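Long-range contacts in signal transduction histidine-protein kinase/phosphatase MprB (Mycobacterium hassiacum, PDB 6BLK), which probably transfers phosphate from ATP to one of its own histidines in the MprAB two-component system, this chain being its ATP-binding catalytic domain: residues A[101-106]-A[115-120]; A[87-92]-A[107-112]; A[94-99]-A[134-139]. All blocks are in the same frame, centred on the assembly; numbering follows the deposited sequence.

Overall arrangement
All three contacts lie in the ATP-binding catalytic domain and involve the long connection between strand 79-85 and helix 118-128. Interactions 1 and 2 both border the ATP; their centres are about 13 Å apart, and their segments alternate along the chain in the order 87-92, 101-106, 107-112, 115-120. Interaction 3, its centre about 13 Å from that of the first and about 11 Å from that of the second, ties residues 94-99 to strand 132-137, which follows helix 118-128, and so closes a loop that encloses interaction 1. Hydrogen bonds link them: Arg105 to Ser111 and Met112, Ser106 to Glu95, and Ile91 to Arg96. The connection is thus held to nucleotide, helix and sheet alike.

Interaction 1 (A[101-106]-A[115-120]); sequences ERFFRS and SGLGLA. With ATP (adenosine-5'-triphosphate), chain E.
The carbonyl oxygen of Gly116 is gripped twice by the 101-106 loop. Phe103 N donates to Gly116 O at 2.8 Å along an almost straight N-H (178°), with the donor tilted 18° from the carbonyl plane. The CA-H of Arg102 closes on the same acceptor, Arg102 CA being 3.4 Å from Gly116 O. Arg102 and Phe103 are the central residues of a type II beta turn from Glu101 to Phe104, which brings both donors to one oxygen. The approach is close, the CA atoms of Phe103 and Gly116 being 4.3 Å apart. Phe103 CB leads away from 115-120, but a chi1 of -47° sets CG beside the backbone N and swings the ring back. Its edge meets the backbone, with Phe103 CD1 3.3 Å from Ser115 O, which lies in the ring plane. Farther out, Phe103 and Leu117 run side by side and touch at CE1 and CD2. That same leucine methyl also meets CG and CD of Arg102, and Arg102 CG rests 3.6 Å from Ala120 CB in the first turn of helix 118-128. On the nucleotide side, consecutive backbone N-H groups collect the phosphates. Leu117 N binds ATP O2G at 2.8 Å, aided by weak bonds from Gly116 N and Gly118 N. Gly116 N also reaches the bridging O3B, and Leu119 N holds ATP O1A at 2.9 Å. The start of the helix would probably stabilise this negative charge. Ser106 N holds the ribose through O2', while Asn57 and Lys60 add further bonds to the nucleotide. The Gly-Leu-Gly-Leu run is the glycine-rich G2 box, set here against the phenylalanine-bearing F box in the Bergerat ATP-binding fold of histidine kinases.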
loop_
_atom_site.group_PDB
_atom_site.type_symbol
_atom_site.label_atom_id
_atom_site.label_comp_id
_atom_site.label_asym_id
_atom_site.label_seq_id
_atom_site.Cartn_x
_atom_site.Cartn_y
_atom_site.Cartn_z
ATOM N N GLU A 101 -3.810 5.002 -12.210
ATOM C CA GLU A 101 -3.829 4.862 -13.669
ATOM C C GLU A 101 -2.429 4.574 -14.198
ATOM O O GLU A 101 -1.452 5.173 -13.746
ATOM C CB GLU A 101 -4.358 6.122 -14.341
ATOM C CG GLU A 101 -5.845 6.328 -14.216
ATOM C CD GLU A 101 -6.603 5.845 -15.437
ATOM O OE1 GLU A 101 -6.156 6.126 -16.578
ATOM O OE2 GLU A 101 -7.642 5.176 -15.249
ATOM N N ARG A 102 -2.343 3.692 -15.188
ATOM C CA ARG A 102 -1.053 3.411 -15.807
ATOM C C ARG A 102 -0.408 4.685 -16.332
ATOM O O ARG A 102 -1.061 5.535 -16.951
ATOM C CB ARG A 102 -1.190 2.401 -16.948
ATOM C CG ARG A 102 -1.407 0.969 -16.450
ATOM C CD ARG A 102 -1.512 -0.022 -17.605
ATOM N NE ARG A 102 -2.573 0.424 -18.486
ATOM C CZ ARG A 102 -3.858 0.125 -18.312
ATOM N NH1 ARG A 102 -4.238 -0.660 -17.307
ATOM N NH2 ARG A 102 -4.758 0.623 -19.139
ATOM N N PHE A 103 0.898 4.790 -16.071
ATOM C CA PHE A 103 1.782 5.801 -16.630
ATOM C C PHE A 103 1.605 7.160 -15.963
ATOM O O PHE A 103 2.102 8.175 -16.460
ATOM C CB PHE A 103 1.606 5.896 -18.146
ATOM C CG PHE A 103 1.603 4.552 -18.822
ATOM C CD1 PHE A 103 2.582 3.617 -18.549
ATOM C CD2 PHE A 103 0.602 4.214 -19.689
ATOM C CE1 PHE A 103 2.562 2.386 -19.153
ATOM C CE2 PHE A 103 0.553 2.953 -20.283
ATOM C CZ PHE A 103 1.524 2.044 -20.016
ATOM N N PHE A 104 0.941 7.208 -14.820
ATOM C CA PHE A 104 0.962 8.415 -14.002
ATOM C C PHE A 104 2.343 8.647 -13.403
ATOM O O PHE A 104 3.027 7.708 -12.996
ATOM C CB PHE A 104 -0.070 8.326 -12.881
ATOM C CG PHE A 104 0.088 9.411 -11.846
ATOM C CD1 PHE A 104 -0.097 10.738 -12.193
ATOM C CD2 PHE A 104 0.438 9.108 -10.544
ATOM C CE1 PHE A 104 0.052 11.739 -11.263
ATOM C CE2 PHE A 104 0.580 10.101 -9.617
ATOM C CZ PHE A 104 0.390 11.421 -9.977
ATOM N N ARG A 105 2.767 9.918 -13.407
ATOM C CA ARG A 105 4.020 10.349 -12.798
ATOM C C ARG A 105 3.763 11.696 -12.138
ATOM O O ARG A 105 3.389 12.654 -12.824
ATOM C CB ARG A 105 5.110 10.452 -13.873
ATOM C CG ARG A 105 6.522 10.224 -13.406
ATOM C CD ARG A 105 7.435 10.056 -14.606
ATOM N NE ARG A 105 8.826 9.891 -14.192
ATOM C CZ ARG A 105 9.467 8.735 -14.054
ATOM N NH1 ARG A 105 8.869 7.574 -14.289
ATOM N NH2 ARG A 105 10.735 8.741 -13.678
ATOM N N SER A 106 3.965 11.778 -10.821
ATOM C CA SER A 106 3.759 13.021 -10.085
ATOM C C SER A 106 4.907 14.014 -10.297
ATOM O O SER A 106 6.080 13.665 -10.159
ATOM C CB SER A 106 3.625 12.715 -8.594
ATOM O OG SER A 106 3.388 13.899 -7.851
ATOM N N SER A 115 8.121 2.516 -14.731
ATOM C CA SER A 115 7.325 3.014 -15.843
ATOM C C SER A 115 5.863 3.246 -15.491
ATOM O O SER A 115 5.054 3.485 -16.390
ATOM C CB SER A 115 7.454 2.073 -17.037
ATOM O OG SER A 115 8.681 2.336 -17.690
ATOM N N GLY A 116 5.512 3.216 -14.213
ATOM C CA GLY A 116 4.185 3.652 -13.804
ATOM C C GLY A 116 3.119 2.597 -13.932
ATOM O O GLY A 116 2.010 2.902 -14.368
ATOM N N LEU A 117 3.436 1.359 -13.577
ATOM C CA LEU A 117 2.482 0.276 -13.626
ATOM C C LEU A 117 2.103 -0.273 -12.261
ATOM O O LEU A 117 1.068 -0.933 -12.164
ATOM C CB LEU A 117 3.050 -0.860 -14.478
ATOM C CG LEU A 117 3.392 -0.446 -15.924
ATOM C CD1 LEU A 117 4.304 -1.458 -16.570
ATOM C CD2 LEU A 117 2.138 -0.294 -16.751
ATOM N N GLY A 118 2.876 0.024 -11.209
ATOM C CA GLY A 118 2.701 -0.644 -9.924
ATOM C C GLY A 118 1.344 -0.386 -9.299
ATOM O O GLY A 118 0.719 -1.301 -8.750
ATOM N N LEU A 119 0.881 0.850 -9.329
ATOM C CA LEU A 119 -0.363 1.164 -8.638
ATOM C C LEU A 119 -1.581 0.757 -9.450
ATOM O O LEU A 119 -2.610 0.425 -8.876
ATOM C CB LEU A 119 -0.429 2.636 -8.304
ATOM C CG LEU A 119 0.455 3.042 -7.117
ATOM C CD1 LEU A 119 0.433 4.550 -6.950
ATOM C CD2 LEU A 119 0.051 2.414 -5.824
ATOM N N ALA A 120 -1.497 0.767 -10.775
ATOM C CA ALA A 120 -2.565 0.141 -11.568
ATOM C C ALA A 120 -2.766 -1.329 -11.193
ATOM O O ALA A 120 -3.904 -1.818 -11.140
ATOM C CB ALA A 120 -2.254 0.279 -13.057
HETATM P PG ATP E . 6.556 1.001 -11.058
HETATM O O1G ATP E . 5.752 0.987 -9.771
HETATM O O2G ATP E . 5.853 0.533 -12.341
HETATM O O3G ATP E . 7.966 0.452 -10.919
HETATM P PB ATP E . 6.326 3.858 -10.459
HETATM O O1B ATP E . 6.843 5.102 -11.159
HETATM O O2B ATP E . 6.773 3.503 -9.083
HETATM O O3B ATP E . 6.783 2.583 -11.371
HETATM P PA ATP E . 3.558 3.685 -9.501
HETATM O O1A ATP E . 2.302 3.260 -10.256
HETATM O O2A ATP E . 4.019 2.821 -8.354
HETATM O O3A ATP E . 4.704 3.854 -10.651
HETATM O "O5'" ATP E . 3.361 5.182 -9.075
HETATM C "C5'" ATP E . 2.966 6.156 -10.025
HETATM C "C4'" ATP E . 3.621 7.483 -9.661
HETATM O "O4'" ATP E . 2.939 7.978 -8.503
HETATM C "C3'" ATP E . 5.111 7.468 -9.298
HETATM O "O3'" ATP E . 5.962 7.575 -10.461
HETATM C "C2'" ATP E . 5.198 8.695 -8.410
HETATM O "O2'" ATP E . 5.243 9.910 -9.182
HETATM C "C1'" ATP E . 3.868 8.684 -7.690
HETATM N N9 ATP E . 3.905 7.994 -6.389
HETATM C C8 ATP E . 3.406 6.750 -6.071
HETATM N N7 ATP E . 3.594 6.494 -4.745
HETATM C C5 ATP E . 4.206 7.581 -4.226
HETATM C C6 ATP E . 4.635 7.937 -2.891
HETATM N N6 ATP E . 4.483 7.049 -1.899
HETATM N N1 ATP E . 5.201 9.131 -2.725
HETATM C C2 ATP E . 5.362 10.000 -3.739
HETATM N N3 ATP E . 4.968 9.746 -4.995
HETATM C C4 ATP E . 4.383 8.560 -5.281
#

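Interaction 2 (A[87-92]-A[107-112]); sequences QGPGIP and ASARSM. With ATP (adenosine-5'-triphosphate), chain E.
In the adenine end of the Bergerat-fold pocket, Pro89, in the glycine-rich G1 box that Asp86 opens, and Pro92 just beyond it, meet Ser108 and Ala109 of the ATP lid. The touch is slight and made of van der Waals contacts, several of them between a carbon and an oxygen. Pro89 sets the edge of its pyrrolidine against the lid backbone, CB lying 3.5 Å from Ser108 O, while Pro89 CG is 4.3 Å from Ala109 CB. Ser108 touches both prolines, its O at Pro89 and its OG at Pro92. That OG, placed beside the backbone N by a chi1 of -64°, comes 3.6 Å from Pro92 CD, and Ser108 CB stands 3.9 Å from Gly90 O. Each segment also supplies an apolar group to the adenine: Ala109 CB is 3.6 Å from ATP N3, and Ile91 CD1 is 3.9 Å from ATP C4. The contact thus brings together two segments that each line the base. Ser106 OG holds Ser108 N from just before the lid segment. Both segments belong to the long connection between strand 79-85 and helix 118-128; Ala109 and Met112 lean on Trp61, just after helix 44-60, and Trp61 NE1 is hydrogen-bonded to Arg110 O.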
loop_
_atom_site.group_PDB
_atom_site.type_symbol
_atom_site.label_atom_id
_atom_site.label_comp_id
_atom_site.label_asym_id
_atom_site.label_seq_id
_atom_site.Cartn_x
_atom_site.Cartn_y
_atom_site.Cartn_z
ATOM N N GLN A 87 6.883 9.697 4.670
ATOM C CA GLN A 87 7.226 11.080 4.947
ATOM C C GLN A 87 7.808 11.752 3.717
ATOM O O GLN A 87 8.618 12.672 3.823
ATOM C CB GLN A 87 8.208 11.143 6.108
ATOM C CG GLN A 87 7.629 10.673 7.411
ATOM C CD GLN A 87 8.612 10.830 8.556
ATOM O OE1 GLN A 87 9.663 10.194 8.580
ATOM N NE2 GLN A 87 8.275 11.683 9.501
ATOM N N GLY A 88 7.414 11.279 2.549
ATOM C CA GLY A 88 7.808 11.852 1.298
ATOM C C GLY A 88 6.990 13.077 0.963
ATOM O O GLY A 88 6.292 13.654 1.802
ATOM N N PRO A 89 7.077 13.527 -0.288
ATOM C CA PRO A 89 6.435 14.795 -0.642
ATOM C C PRO A 89 4.922 14.768 -0.636
ATOM O O PRO A 89 4.299 15.843 -0.589
ATOM C CB PRO A 89 6.956 15.059 -2.060
ATOM C CG PRO A 89 7.233 13.696 -2.581
ATOM C CD PRO A 89 7.796 12.944 -1.432
ATOM N N GLY A 90 4.311 13.595 -0.695
ATOM C CA GLY A 90 2.877 13.507 -0.813
ATOM C C GLY A 90 2.420 13.730 -2.244
ATOM O O GLY A 90 3.111 14.311 -3.071
ATOM N N ILE A 91 1.224 13.247 -2.532
ATOM C CA ILE A 91 0.591 13.439 -3.838
ATOM C C ILE A 91 -0.492 14.498 -3.668
ATOM O O ILE A 91 -1.414 14.296 -2.869
ATOM C CB ILE A 91 0.008 12.127 -4.383
ATOM C CG1 ILE A 91 1.155 11.147 -4.684
ATOM C CG2 ILE A 91 -0.835 12.399 -5.645
ATOM C CD1 ILE A 91 0.715 9.725 -5.009
ATOM N N PRO A 92 -0.416 15.627 -4.375
ATOM C CA PRO A 92 -1.331 16.745 -4.092
ATOM C C PRO A 92 -2.753 16.440 -4.534
ATOM O O PRO A 92 -2.982 15.546 -5.363
ATOM C CB PRO A 92 -0.734 17.902 -4.909
ATOM C CG PRO A 92 -0.020 17.222 -6.040
ATOM C CD PRO A 92 0.503 15.923 -5.486
ATOM N N ALA A 107 4.547 15.262 -10.599
ATOM C CA ALA A 107 5.531 16.337 -10.663
ATOM C C ALA A 107 6.092 16.694 -9.288
ATOM O O ALA A 107 7.147 17.341 -9.217
ATOM C CB ALA A 107 4.901 17.573 -11.300
ATOM N N SER A 108 5.414 16.282 -8.200
ATOM C CA SER A 108 5.869 16.567 -6.831
ATOM C C SER A 108 6.943 15.607 -6.347
ATOM O O SER A 108 7.618 15.897 -5.350
ATOM C CB SER A 108 4.695 16.503 -5.832
ATOM O OG SER A 108 3.711 17.498 -6.088
ATOM N N ALA A 109 7.090 14.466 -7.001
ATOM C CA ALA A 109 7.991 13.415 -6.567
ATOM C C ALA A 109 9.168 13.352 -7.525
ATOM O O ALA A 109 8.999 13.524 -8.735
ATOM C CB ALA A 109 7.267 12.066 -6.518
ATOM N N ARG A 110 10.359 13.109 -6.988
ATOM C CA ARG A 110 11.541 13.124 -7.842
ATOM C C ARG A 110 11.504 11.951 -8.818
ATOM O O ARG A 110 10.972 10.876 -8.516
ATOM C CB ARG A 110 12.816 13.116 -6.995
ATOM C CG ARG A 110 13.231 11.799 -6.391
ATOM C CD ARG A 110 14.617 11.959 -5.754
ATOM N NE ARG A 110 15.119 10.712 -5.185
ATOM C CZ ARG A 110 15.872 9.825 -5.834
ATOM N NH1 ARG A 110 16.225 10.031 -7.102
ATOM N NH2 ARG A 110 16.278 8.723 -5.206
ATOM N N SER A 111 12.018 12.184 -10.020
ATOM C CA SER A 111 11.949 11.176 -11.069
ATOM C C SER A 111 12.872 10.014 -10.751
ATOM O O SER A 111 14.064 10.205 -10.477
ATOM C CB SER A 111 12.318 11.787 -12.429
ATOM O OG SER A 111 12.178 10.838 -13.486
ATOM N N MET A 112 12.317 8.809 -10.816
ATOM C CA MET A 112 13.004 7.576 -10.500
ATOM C C MET A 112 12.662 6.515 -11.520
ATOM O O MET A 112 11.591 6.561 -12.137
ATOM C CB MET A 112 12.653 7.066 -9.099
ATOM C CG MET A 112 13.047 8.029 -7.986
ATOM S SD MET A 112 12.615 7.387 -6.371
ATOM C CE MET A 112 13.869 6.107 -6.166
HETATM P PG ATP E . 6.556 1.001 -11.058
HETATM O O1G ATP E . 5.752 0.987 -9.771
HETATM O O2G ATP E . 5.853 0.533 -12.341
HETATM O O3G ATP E . 7.966 0.452 -10.919
HETATM P PB ATP E . 6.326 3.858 -10.459
HETATM O O1B ATP E . 6.843 5.102 -11.159
HETATM O O2B ATP E . 6.773 3.503 -9.083
HETATM O O3B ATP E . 6.783 2.583 -11.371
HETATM P PA ATP E . 3.558 3.685 -9.501
HETATM O O1A ATP E . 2.302 3.260 -10.256
HETATM O O2A ATP E . 4.019 2.821 -8.354
HETATM O O3A ATP E . 4.704 3.854 -10.651
HETATM O "O5'" ATP E . 3.361 5.182 -9.075
HETATM C "C5'" ATP E . 2.966 6.156 -10.025
HETATM C "C4'" ATP E . 3.621 7.483 -9.661
HETATM O "O4'" ATP E . 2.939 7.978 -8.503
HETATM C "C3'" ATP E . 5.111 7.468 -9.298
HETATM O "O3'" ATP E . 5.962 7.575 -10.461
HETATM C "C2'" ATP E . 5.198 8.695 -8.410
HETATM O "O2'" ATP E . 5.243 9.910 -9.182
HETATM C "C1'" ATP E . 3.868 8.684 -7.690
HETATM N N9 ATP E . 3.905 7.994 -6.389
HETATM C C8 ATP E . 3.406 6.750 -6.071
HETATM N N7 ATP E . 3.594 6.494 -4.745
HETATM C C5 ATP E . 4.206 7.581 -4.226
HETATM C C6 ATP E . 4.635 7.937 -2.891
HETATM N N6 ATP E . 4.483 7.049 -1.899
HETATM N N1 ATP E . 5.201 9.131 -2.725
HETATM C C2 ATP E . 5.362 10.000 -3.739
HETATM N N3 ATP E . 4.968 9.746 -4.995
HETATM C C4 ATP E . 4.383 8.560 -5.281
#

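Interaction 3 (A[94-99]-A[134-139]); sequences QERHLV and RVDYAD
Arg96 lays its aliphatic chain tightly across Val135, with Arg96 CB 3.6 Å from Val135 CG1 and CG equally near. A chi1 of 54° places Val135 CG1 between the backbone N and the carbonyl carbon, where the methyl faces the arginine. The same methyl lies 4.2 Å from Val99 CB, and this buried end of the contact is purely apolar. From there the extended arginine crosses the strand, CD passing Val135 O, until its guanidinium has Asp136 CA over the centre of one face. Arg96 NH2 then sits 3.2 Å above the plane of the Tyr137 ring, over its centre. Arg96 CZ is 4.5 Å from the Tyr137 centroid, practically on the ring normal, in a cation-pi contact. The two planes stand 84° apart, so the guanidinium meets the ring by an edge. Strand 132-137 pairs antiparallel with 147-154 in the mixed beta-sheet of the Bergerat fold, and the contact joins it to the connection that runs past the nucleotide. Arg96 NE is hydrogen-bonded to Ile91 O, which helps to position the guanidinium and links it to the segment that lines the adenine; Val99 meanwhile packs on Leu119 and Phe104 of that pocket. Toward solvent the hold is looser. Arg96 NH1 and Asp136 OD1 form a long salt bridge of 3.7 Å, with the planes 44° apart and the oxygen well out of the guanidinium plane, so charge alone acts. Asp136 is held more firmly within its own strand. Tyr137 N donates to Asp136 OD1 at 2.7 Å, and the exposed Arg134 brings NH1 to Asp136 OD2 at 3.0 Å, with the oxygen in the guanidinium plane and its anti lone pair used.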
loop_
_atom_site.group_PDB
_atom_site.type_symbol
_atom_site.label_atom_id
_atom_site.label_comp_id
_atom_site.label_asym_id
_atom_site.label_seq_id
_atom_site.Cartn_x
_atom_site.Cartn_y
_atom_site.Cartn_z
ATOM N N GLN A 94 -4.998 17.588 -6.610
ATOM C CA GLN A 94 -5.445 17.629 -7.999
ATOM C C GLN A 94 -5.002 16.404 -8.795
ATOM O O GLN A 94 -5.687 16.021 -9.751
ATOM C CB GLN A 94 -4.950 18.919 -8.675
ATOM C CG GLN A 94 -3.436 19.080 -8.814
ATOM C CD GLN A 94 -2.748 19.651 -7.559
ATOM O OE1 GLN A 94 -3.366 19.796 -6.493
ATOM N NE2 GLN A 94 -1.462 19.986 -7.695
ATOM N N GLU A 95 -3.891 15.776 -8.408
ATOM C CA GLU A 95 -3.373 14.575 -9.055
ATOM C C GLU A 95 -4.008 13.290 -8.540
ATOM O O GLU A 95 -3.736 12.225 -9.103
ATOM C CB GLU A 95 -1.860 14.468 -8.844
ATOM C CG GLU A 95 -1.049 15.559 -9.508
ATOM C CD GLU A 95 0.439 15.342 -9.388
ATOM O OE1 GLU A 95 0.890 14.587 -8.487
ATOM O OE2 GLU A 95 1.177 15.921 -10.218
ATOM N N ARG A 96 -4.766 13.337 -7.456
ATOM C CA ARG A 96 -5.145 12.090 -6.799
ATOM C C ARG A 96 -6.068 11.237 -7.670
ATOM O O ARG A 96 -6.242 10.059 -7.354
ATOM C CB ARG A 96 -5.774 12.356 -5.435
ATOM C CG ARG A 96 -4.755 12.777 -4.388
ATOM C CD ARG A 96 -5.357 13.159 -3.111
ATOM N NE ARG A 96 -4.352 13.831 -2.321
ATOM C CZ ARG A 96 -4.621 14.610 -1.297
ATOM N NH1 ARG A 96 -5.867 14.814 -0.917
ATOM N NH2 ARG A 96 -3.611 15.213 -0.679
ATOM N N HIS A 97 -6.590 11.789 -8.779
ATOM C CA HIS A 97 -7.407 11.072 -9.758
ATOM C C HIS A 97 -6.587 10.435 -10.890
ATOM O O HIS A 97 -7.148 9.699 -11.717
ATOM C CB HIS A 97 -8.447 12.030 -10.375
ATOM C CG HIS A 97 -7.839 13.101 -11.221
ATOM N ND1 HIS A 97 -7.352 12.868 -12.492
ATOM C CD2 HIS A 97 -7.610 14.410 -10.967
ATOM C CE1 HIS A 97 -6.856 13.990 -12.985
ATOM N NE2 HIS A 97 -7.002 14.940 -12.079
ATOM N N LEU A 98 -5.295 10.727 -10.996
ATOM C CA LEU A 98 -4.431 9.976 -11.893
ATOM C C LEU A 98 -3.741 8.835 -11.177
ATOM O O LEU A 98 -3.194 7.938 -11.826
ATOM C CB LEU A 98 -3.359 10.888 -12.515
ATOM C CG LEU A 98 -3.727 11.827 -13.675
ATOM C CD1 LEU A 98 -2.544 12.755 -14.056
ATOM C CD2 LEU A 98 -4.180 11.013 -14.884
ATOM N N VAL A 99 -3.759 8.846 -9.848
ATOM C CA VAL A 99 -3.135 7.772 -9.105
ATOM C C VAL A 99 -3.957 6.513 -9.356
ATOM O O VAL A 99 -5.198 6.548 -9.358
ATOM C CB VAL A 99 -3.054 8.125 -7.606
ATOM C CG1 VAL A 99 -2.434 6.981 -6.790
ATOM C CG2 VAL A 99 -2.255 9.362 -7.395
ATOM N N ARG A 134 -7.919 4.473 -1.808
ATOM C CA ARG A 134 -7.882 5.909 -1.990
ATOM C C ARG A 134 -6.518 6.397 -1.543
ATOM O O ARG A 134 -5.769 5.688 -0.870
ATOM C CB ARG A 134 -8.997 6.616 -1.222
ATOM C CG ARG A 134 -8.935 6.518 0.251
ATOM C CD ARG A 134 -10.042 7.360 0.883
ATOM N NE ARG A 134 -9.884 7.343 2.325
ATOM C CZ ARG A 134 -9.279 8.286 3.047
ATOM N NH1 ARG A 134 -8.797 9.393 2.492
ATOM N NH2 ARG A 134 -9.182 8.137 4.353
ATOM N N VAL A 135 -6.225 7.628 -1.924
ATOM C CA VAL A 135 -4.949 8.268 -1.638
ATOM C C VAL A 135 -5.240 9.572 -0.916
ATOM O O VAL A 135 -6.240 10.249 -1.175
ATOM C CB VAL A 135 -4.118 8.479 -2.935
ATOM C CG1 VAL A 135 -4.923 9.223 -3.980
ATOM C CG2 VAL A 135 -2.811 9.244 -2.660
ATOM N N ASP A 136 -4.355 9.924 0.020
ATOM C CA ASP A 136 -4.505 11.137 0.809
ATOM C C ASP A 136 -3.110 11.517 1.300
ATOM O O ASP A 136 -2.148 10.792 1.062
ATOM C CB ASP A 136 -5.489 10.899 1.964
ATOM C CG ASP A 136 -6.196 12.162 2.444
ATOM O OD1 ASP A 136 -5.610 13.270 2.415
ATOM O OD2 ASP A 136 -7.362 12.020 2.888
ATOM N N TYR A 137 -3.012 12.639 2.001
ATOM C CA TYR A 137 -1.774 12.958 2.706
ATOM C C TYR A 137 -1.667 12.117 3.968
ATOM O O TYR A 137 -2.671 11.807 4.618
ATOM C CB TYR A 137 -1.710 14.437 3.091
ATOM C CG TYR A 137 -1.378 15.384 1.984
ATOM C CD1 TYR A 137 -0.517 15.029 0.957
ATOM C CD2 TYR A 137 -1.965 16.626 1.952
ATOM C CE1 TYR A 137 -0.211 15.934 -0.051
ATOM C CE2 TYR A 137 -1.679 17.524 0.953
ATOM C CZ TYR A 137 -0.819 17.172 -0.042
ATOM O OH TYR A 137 -0.554 18.098 -1.033
ATOM N N ALA A 138 -0.439 11.727 4.309
ATOM C CA ALA A 138 -0.214 11.016 5.573
ATOM C C ALA A 138 -0.377 11.938 6.788
ATOM O O ALA A 138 -0.941 11.527 7.814
ATOM C CB ALA A 138 1.165 10.365 5.555
ATOM N N ASP A 139 0.101 13.183 6.704
ATOM C CA ASP A 139 -0.069 14.154 7.786
ATOM C C ASP A 139 -0.083 15.547 7.179
ATOM O O ASP A 139 0.975 16.150 6.943
ATOM C CB ASP A 139 1.018 14.033 8.844
ATOM C CG ASP A 139 0.769 14.937 10.027
ATOM O OD1 ASP A 139 -0.113 15.811 9.923
ATOM O OD2 ASP A 139 1.466 14.788 11.048
#